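Local coordinates for protein beta-xylanase (Caldicellulosiruptor kristjanssonii, PDB 7NWN) that is a family 9 carbohydrate-binding module from a multimodular xylanase-glucuronoyl esterase and probably binds plant cell-wall polysaccharide, at residues Asp111-Lys123 and Asp126-Leu139. Residues are numbered along the deposited sequence; the frame is centred on the assembly and turned at random.
With CA (calcium ion), chain S; EDO (1,2-ethanediol), chain I.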
loop_
_atom_site.group_PDB
_atom_site.type_symbol
_atom_site.label_atom_id
_atom_site.label_comp_id
_atom_site.label_asym_id
_atom_site.label_seq_id
_atom_site.Cartn_x
_atom_site.Cartn_y
_atom_site.Cartn_z
ATOM N N ASP A 111 5.677 -13.211 10.003
ATOM C CA ASP A 111 5.093 -11.892 10.160
ATOM C C ASP A 111 5.074 -11.085 8.839
ATOM O O ASP A 111 4.729 -9.903 8.867
ATOM C CB ASP A 111 5.924 -11.102 11.174
ATOM C CG ASP A 111 7.269 -10.707 10.582
ATOM O OD1 ASP A 111 7.989 -11.650 10.109
ATOM O OD2 ASP A 111 7.546 -9.456 10.492
ATOM N N ASP A 112 5.562 -11.644 7.710
ATOM C CA ASP A 112 5.691 -10.856 6.482
ATOM C C ASP A 112 4.386 -10.910 5.679
ATOM O O ASP A 112 3.685 -11.910 5.704
ATOM C CB ASP A 112 6.926 -11.243 5.667
ATOM C CG ASP A 112 8.232 -11.006 6.431
ATOM O OD1 ASP A 112 8.392 -9.903 6.986
ATOM O OD2 ASP A 112 9.092 -11.907 6.421
ATOM N N LEU A 113 4.001 -9.776 5.091
ATOM C CA LEU A 113 2.697 -9.681 4.427
ATOM C C LEU A 113 2.914 -9.233 2.987
ATOM O O LEU A 113 3.742 -8.352 2.715
ATOM C CB LEU A 113 1.791 -8.687 5.162
ATOM C CG LEU A 113 1.593 -8.913 6.678
ATOM C CD1 LEU A 113 0.707 -7.811 7.259
ATOM C CD2 LEU A 113 1.013 -10.290 7.008
ATOM N N HIS A 114 2.096 -9.821 2.102
ATOM C CA HIS A 114 2.053 -9.375 0.714
ATOM C C HIS A 114 0.616 -9.508 0.196
ATOM O O HIS A 114 0.111 -10.623 0.007
ATOM C CB HIS A 114 3.088 -10.152 -0.126
ATOM C CG HIS A 114 3.129 -9.773 -1.563
ATOM N ND1 HIS A 114 3.660 -10.600 -2.533
ATOM C CD2 HIS A 114 2.684 -8.674 -2.207
ATOM C CE1 HIS A 114 3.560 -10.028 -3.701
ATOM N NE2 HIS A 114 2.962 -8.851 -3.532
ATOM N N TYR A 115 -0.020 -8.344 0.033
ATOM C CA TYR A 115 -1.434 -8.263 -0.331
ATOM C C TYR A 115 -1.532 -7.562 -1.684
ATOM O O TYR A 115 -0.610 -6.839 -2.063
ATOM C CB TYR A 115 -2.178 -7.417 0.706
ATOM C CG TYR A 115 -2.286 -8.057 2.073
ATOM C CD1 TYR A 115 -2.790 -9.336 2.247
ATOM C CD2 TYR A 115 -1.924 -7.346 3.210
ATOM C CE1 TYR A 115 -2.888 -9.903 3.520
ATOM C CE2 TYR A 115 -2.076 -7.881 4.489
ATOM C CZ TYR A 115 -2.518 -9.181 4.647
ATOM O OH TYR A 115 -2.658 -9.705 5.908
ATOM N N ARG A 116 -2.660 -7.782 -2.367
ATOM C CA ARG A 116 -2.909 -7.210 -3.702
ATOM C C ARG A 116 -4.404 -6.901 -3.775
ATOM O O ARG A 116 -5.195 -7.653 -3.204
ATOM C CB ARG A 116 -2.561 -8.247 -4.802
ATOM C CG ARG A 116 -2.702 -7.763 -6.257
ATOM C CD ARG A 116 -2.413 -8.894 -7.296
ATOM N NE ARG A 116 -1.002 -9.328 -7.204
ATOM C CZ ARG A 116 -0.566 -10.402 -6.527
ATOM N NH1 ARG A 116 -1.421 -11.232 -5.936
ATOM N NH2 ARG A 116 0.735 -10.626 -6.440
ATOM N N VAL A 117 -4.772 -5.792 -4.454
ATOM C CA VAL A 117 -6.179 -5.508 -4.711
ATOM C C VAL A 117 -6.236 -4.879 -6.102
ATOM O O VAL A 117 -5.375 -4.050 -6.447
ATOM C CB VAL A 117 -6.805 -4.590 -3.623
ATOM C CG1 VAL A 117 -6.020 -3.304 -3.399
ATOM C CG2 VAL A 117 -8.282 -4.301 -3.846
ATOM N N ASN A 118 -7.176 -5.359 -6.927
ATOM C CA ASN A 118 -7.350 -4.785 -8.256
ATOM C C ASN A 118 -8.350 -3.613 -8.229
ATOM O O ASN A 118 -8.962 -3.341 -7.201
ATOM C CB ASN A 118 -7.698 -5.881 -9.270
ATOM C CG ASN A 118 -9.135 -6.371 -9.244
ATOM O OD1 ASN A 118 -10.004 -5.815 -8.581
ATOM N ND2 ASN A 118 -9.415 -7.412 -10.020
ATOM N N TYR A 119 -8.562 -2.953 -9.390
ATOM C CA TYR A 119 -9.354 -1.728 -9.436
ATOM C C TYR A 119 -10.825 -2.048 -9.152
ATOM O O TYR A 119 -11.523 -1.120 -8.808
ATOM C CB TYR A 119 -9.202 -0.989 -10.784
ATOM C CG TYR A 119 -9.636 -1.823 -11.959
ATOM C CD1 TYR A 119 -8.766 -2.739 -12.547
ATOM C CD2 TYR A 119 -10.952 -1.813 -12.391
ATOM C CE1 TYR A 119 -9.179 -3.559 -13.593
ATOM C CE2 TYR A 119 -11.372 -2.607 -13.456
ATOM C CZ TYR A 119 -10.489 -3.497 -14.055
ATOM O OH TYR A 119 -10.900 -4.344 -15.063
ATOM N N ASN A 120 -11.277 -3.324 -9.271
ATOM C CA ASN A 120 -12.640 -3.746 -8.911
ATOM C C ASN A 120 -12.744 -4.191 -7.442
ATOM O O ASN A 120 -13.766 -4.779 -7.039
ATOM C CB ASN A 120 -13.173 -4.878 -9.801
ATOM C CG ASN A 120 -13.500 -4.352 -11.176
ATOM O OD1 ASN A 120 -13.923 -3.200 -11.311
ATOM N ND2 ASN A 120 -13.213 -5.145 -12.192
ATOM N N ASN A 121 -11.660 -3.960 -6.694
ATOM C CA ASN A 121 -11.622 -4.262 -5.259
ATOM C C ASN A 121 -11.509 -5.755 -4.941
ATOM O O ASN A 121 -11.801 -6.159 -3.790
ATOM C CB ASN A 121 -12.836 -3.731 -4.496
ATOM C CG ASN A 121 -12.470 -3.491 -3.033
ATOM O OD1 ASN A 121 -11.364 -3.036 -2.748
ATOM N ND2 ASN A 121 -13.411 -3.745 -2.132
ATOM N N PHE A 122 -11.042 -6.542 -5.934
ATOM C CA PHE A 122 -10.802 -7.977 -5.735
ATOM C C PHE A 122 -9.433 -8.133 -5.071
ATOM O O PHE A 122 -8.406 -7.712 -5.616
ATOM C CB PHE A 122 -10.844 -8.720 -7.086
ATOM C CG PHE A 122 -10.433 -10.171 -6.994
ATOM C CD1 PHE A 122 -11.213 -11.085 -6.300
ATOM C CD2 PHE A 122 -9.249 -10.624 -7.581
ATOM C CE1 PHE A 122 -10.828 -12.416 -6.177
ATOM C CE2 PHE A 122 -8.877 -11.962 -7.481
ATOM C CZ PHE A 122 -9.662 -12.848 -6.761
ATOM N N LYS A 123 -9.429 -8.742 -3.897
ATOM C CA LYS A 123 -8.215 -8.872 -3.106
ATOM C C LYS A 123 -7.630 -10.284 -3.185
ATOM O O LYS A 123 -8.366 -11.266 -3.130
ATOM C CB LYS A 123 -8.567 -8.672 -1.628
ATOM C CG LYS A 123 -8.951 -7.247 -1.241
ATOM C CD LYS A 123 -9.784 -7.297 0.060
ATOM C CE LYS A 123 -11.256 -7.591 -0.157
ATOM N NZ LYS A 123 -11.978 -6.493 -0.890
ATOM N N ASP A 126 -0.609 -13.051 -1.211
ATOM C CA ASP A 126 0.488 -13.986 -1.468
ATOM C C ASP A 126 1.210 -14.404 -0.166
ATOM O O ASP A 126 2.010 -15.346 -0.154
ATOM C CB ASP A 126 1.480 -13.374 -2.451
ATOM C CG ASP A 126 0.879 -13.126 -3.839
ATOM O OD1 ASP A 126 -0.265 -13.523 -4.065
ATOM O OD2 ASP A 126 1.524 -12.472 -4.644
ATOM N N ALA A 127 0.976 -13.685 0.932
ATOM C CA ALA A 127 1.587 -13.999 2.222
ATOM C C ALA A 127 0.828 -13.201 3.277
ATOM O O ALA A 127 0.687 -11.972 3.130
ATOM C CB ALA A 127 3.044 -13.568 2.238
ATOM N N GLY A 128 0.368 -13.907 4.312
ATOM C CA GLY A 128 -0.301 -13.331 5.468
ATOM C C GLY A 128 -1.805 -13.547 5.407
ATOM O O GLY A 128 -2.369 -13.811 4.361
ATOM N N ASP A 129 -2.452 -13.409 6.554
ATOM C CA ASP A 129 -3.866 -13.636 6.740
ATOM C C ASP A 129 -4.657 -12.521 6.022
ATOM O O ASP A 129 -4.470 -11.349 6.354
ATOM C CB ASP A 129 -4.060 -13.674 8.265
ATOM C CG ASP A 129 -5.497 -13.855 8.651
ATOM O OD1 ASP A 129 -6.315 -14.138 7.741
ATOM O OD2 ASP A 129 -5.799 -13.681 9.857
ATOM N N ILE A 130 -5.493 -12.883 5.023
ATOM C CA ILE A 130 -6.220 -11.856 4.275
ATOM C C ILE A 130 -7.314 -11.207 5.148
ATOM O O ILE A 130 -7.792 -10.136 4.790
ATOM C CB ILE A 130 -6.811 -12.384 2.944
ATOM C CG1 ILE A 130 -7.051 -11.240 1.920
ATOM C CG2 ILE A 130 -8.064 -13.183 3.225
ATOM C CD1 ILE A 130 -7.381 -11.714 0.515
ATOM N N LEU A 131 -7.692 -11.823 6.294
ATOM C CA LEU A 131 -8.641 -11.235 7.238
ATOM C C LEU A 131 -8.138 -9.908 7.816
ATOM O O LEU A 131 -8.933 -9.157 8.346
ATOM C CB LEU A 131 -8.967 -12.217 8.373
ATOM C CG LEU A 131 -10.077 -13.229 8.050
ATOM C CD1 LEU A 131 -9.754 -14.064 6.804
ATOM C CD2 LEU A 131 -10.297 -14.162 9.223
ATOM N N ARG A 132 -6.844 -9.612 7.693
ATOM C CA ARG A 132 -6.269 -8.381 8.210
ATOM C C ARG A 132 -6.444 -7.232 7.211
ATOM O O ARG A 132 -6.189 -6.095 7.579
ATOM C CB ARG A 132 -4.768 -8.577 8.450
ATOM C CG ARG A 132 -4.530 -9.715 9.461
ATOM C CD ARG A 132 -3.039 -10.006 9.566
ATOM N NE ARG A 132 -2.297 -8.861 10.032
ATOM C CZ ARG A 132 -1.032 -8.878 10.396
ATOM N NH1 ARG A 132 -0.363 -10.020 10.367
ATOM N NH2 ARG A 132 -0.449 -7.774 10.838
ATOM N N PHE A 133 -6.862 -7.553 5.966
ATOM C CA PHE A 133 -6.787 -6.620 4.832
ATOM C C PHE A 133 -8.206 -6.181 4.480
ATOM O O PHE A 133 -9.107 -7.015 4.237
ATOM C CB PHE A 133 -6.105 -7.311 3.641
ATOM C CG PHE A 133 -5.771 -6.476 2.423
ATOM C CD1 PHE A 133 -5.123 -5.265 2.561
ATOM C CD2 PHE A 133 -5.935 -7.007 1.141
ATOM C CE1 PHE A 133 -4.716 -4.528 1.452
ATOM C CE2 PHE A 133 -5.519 -6.285 0.017
ATOM C CZ PHE A 133 -4.946 -5.033 0.167
ATOM N N TYR A 134 -8.428 -4.860 4.529
ATOM C CA TYR A 134 -9.770 -4.369 4.247
ATOM C C TYR A 134 -9.641 -3.203 3.269
ATOM O O TYR A 134 -8.891 -2.266 3.561
ATOM C CB TYR A 134 -10.381 -3.861 5.547
ATOM C CG TYR A 134 -11.767 -3.271 5.470
ATOM C CD1 TYR A 134 -12.737 -3.739 4.582
ATOM C CD2 TYR A 134 -12.106 -2.226 6.331
ATOM C CE1 TYR A 134 -14.003 -3.176 4.576
ATOM C CE2 TYR A 134 -13.374 -1.655 6.344
ATOM C CZ TYR A 134 -14.325 -2.134 5.455
ATOM O OH TYR A 134 -15.568 -1.577 5.485
ATOM N N THR A 135 -10.400 -3.264 2.147
ATOM C CA THR A 135 -10.125 -2.316 1.060
ATOM C C THR A 135 -11.446 -1.824 0.468
ATOM O O THR A 135 -12.446 -2.544 0.490
ATOM C CB THR A 135 -9.283 -2.945 -0.071
ATOM O OG1 THR A 135 -10.059 -4.009 -0.627
ATOM C CG2 THR A 135 -7.941 -3.478 0.396
ATOM N N LYS A 136 -11.370 -0.641 -0.150
ATOM C CA LYS A 136 -12.393 -0.128 -1.055
ATOM C C LYS A 136 -11.673 0.492 -2.250
ATOM O O LYS A 136 -10.535 0.962 -2.100
ATOM C CB LYS A 136 -13.169 0.983 -0.345
ATOM C CG LYS A 136 -14.012 0.469 0.809
ATOM C CD LYS A 136 -15.145 -0.412 0.391
ATOM C CE LYS A 136 -15.936 -0.823 1.615
ATOM N NZ LYS A 136 -16.820 -1.985 1.303
ATOM N N THR A 137 -12.342 0.502 -3.411
ATOM C CA THR A 137 -11.737 1.145 -4.561
ATOM C C THR A 137 -12.787 2.078 -5.164
ATOM O O THR A 137 -13.958 1.980 -4.864
ATOM C CB THR A 137 -11.268 0.146 -5.644
ATOM O OG1 THR A 137 -12.402 -0.555 -6.130
ATOM C CG2 THR A 137 -10.232 -0.830 -5.127
ATOM N N LYS A 138 -12.329 2.979 -6.014
ATOM C CA LYS A 138 -13.250 3.848 -6.715
ATOM C C LYS A 138 -12.684 4.033 -8.114
ATOM O O LYS A 138 -11.499 4.328 -8.246
ATOM C CB LYS A 138 -13.346 5.206 -6.021
ATOM C CG LYS A 138 -14.415 6.125 -6.651
ATOM C CD LYS A 138 -14.570 7.457 -5.911
ATOM C CE LYS A 138 -15.766 8.252 -6.453
ATOM N NZ LYS A 138 -15.766 9.563 -5.805
ATOM N N LEU A 139 -13.554 3.925 -9.122
ATOM C CA LEU A 139 -13.222 4.299 -10.495
ATOM C C LEU A 139 -13.199 5.816 -10.647
ATOM O O LEU A 139 -14.139 6.494 -10.264
ATOM C CB LEU A 139 -14.271 3.686 -11.438
ATOM C CG LEU A 139 -14.272 2.162 -11.525
ATOM C CD1 LEU A 139 -15.084 1.714 -12.744
ATOM C CD2 LEU A 139 -12.843 1.633 -11.642
HETATM CA CA CA S . 9.359 -9.843 9.103
HETATM C C1 EDO I . 3.744 -15.831 6.171
HETATM O O1 EDO I . 4.466 -14.795 5.423
HETATM C C2 EDO I . 2.238 -16.046 6.141
HETATM O O2 EDO I . 1.662 -16.631 4.955
HETATM O O HOH W 1 2.476 -9.723 10.774
HETATM O O HOH W 2 11.169 -10.349 7.442
HETATM O O HOH W 3 -12.620 -5.334 1.554
#
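Y115 and F133 make the tight part of this contact: the two side chains run antiparallel, ring over ring, in an offset stack, planes only 8° apart and centroids 4.6 Å apart. Each ring also lies over the other's methylene, with Y115 CB 3.6 Å from the centroid of the F133 ring. F133 holds its CG anti to the backbone N (chi1 -173°), which lays the ring against the face of the Y115 ring, while T135 CG2, from the same strand, lies over the rim of its other face. The Y115 hydroxyl donates a very short bond, OH to O of D129, 2.5 Å, which probably holds that end of the ring in place. A leucine at Y115 would probably take the hydroxyl donor from D129 O and leave F133 without its stacking partner.

Farther along, N121 grips T135 twice: OD1 accepts from OG1 at 2.7 Å, and ND2 gives to the backbone O at 3.0 Å, from above the carbonyl plane. K123 NZ joins this polar cluster through T135 OG1 and a water that T135 N also meets. The looser, solvent side lies at the rim, where Y119 CD2 only brushes L139 CD2 at 4.0 Å, and at exposed D126, whose carboxylate R116 meets end-on, NH2 to OD2 2.7 Å, its NE paired with E95. H114 pairs with both D126 and A127 in a classic beta bulge. Strands 112-118 and 133-139 cross at -28° in different sheets, face packing on face as in the beta-sandwich of family 9 carbohydrate-binding modules, with D111 and D112 binding calcium at one end.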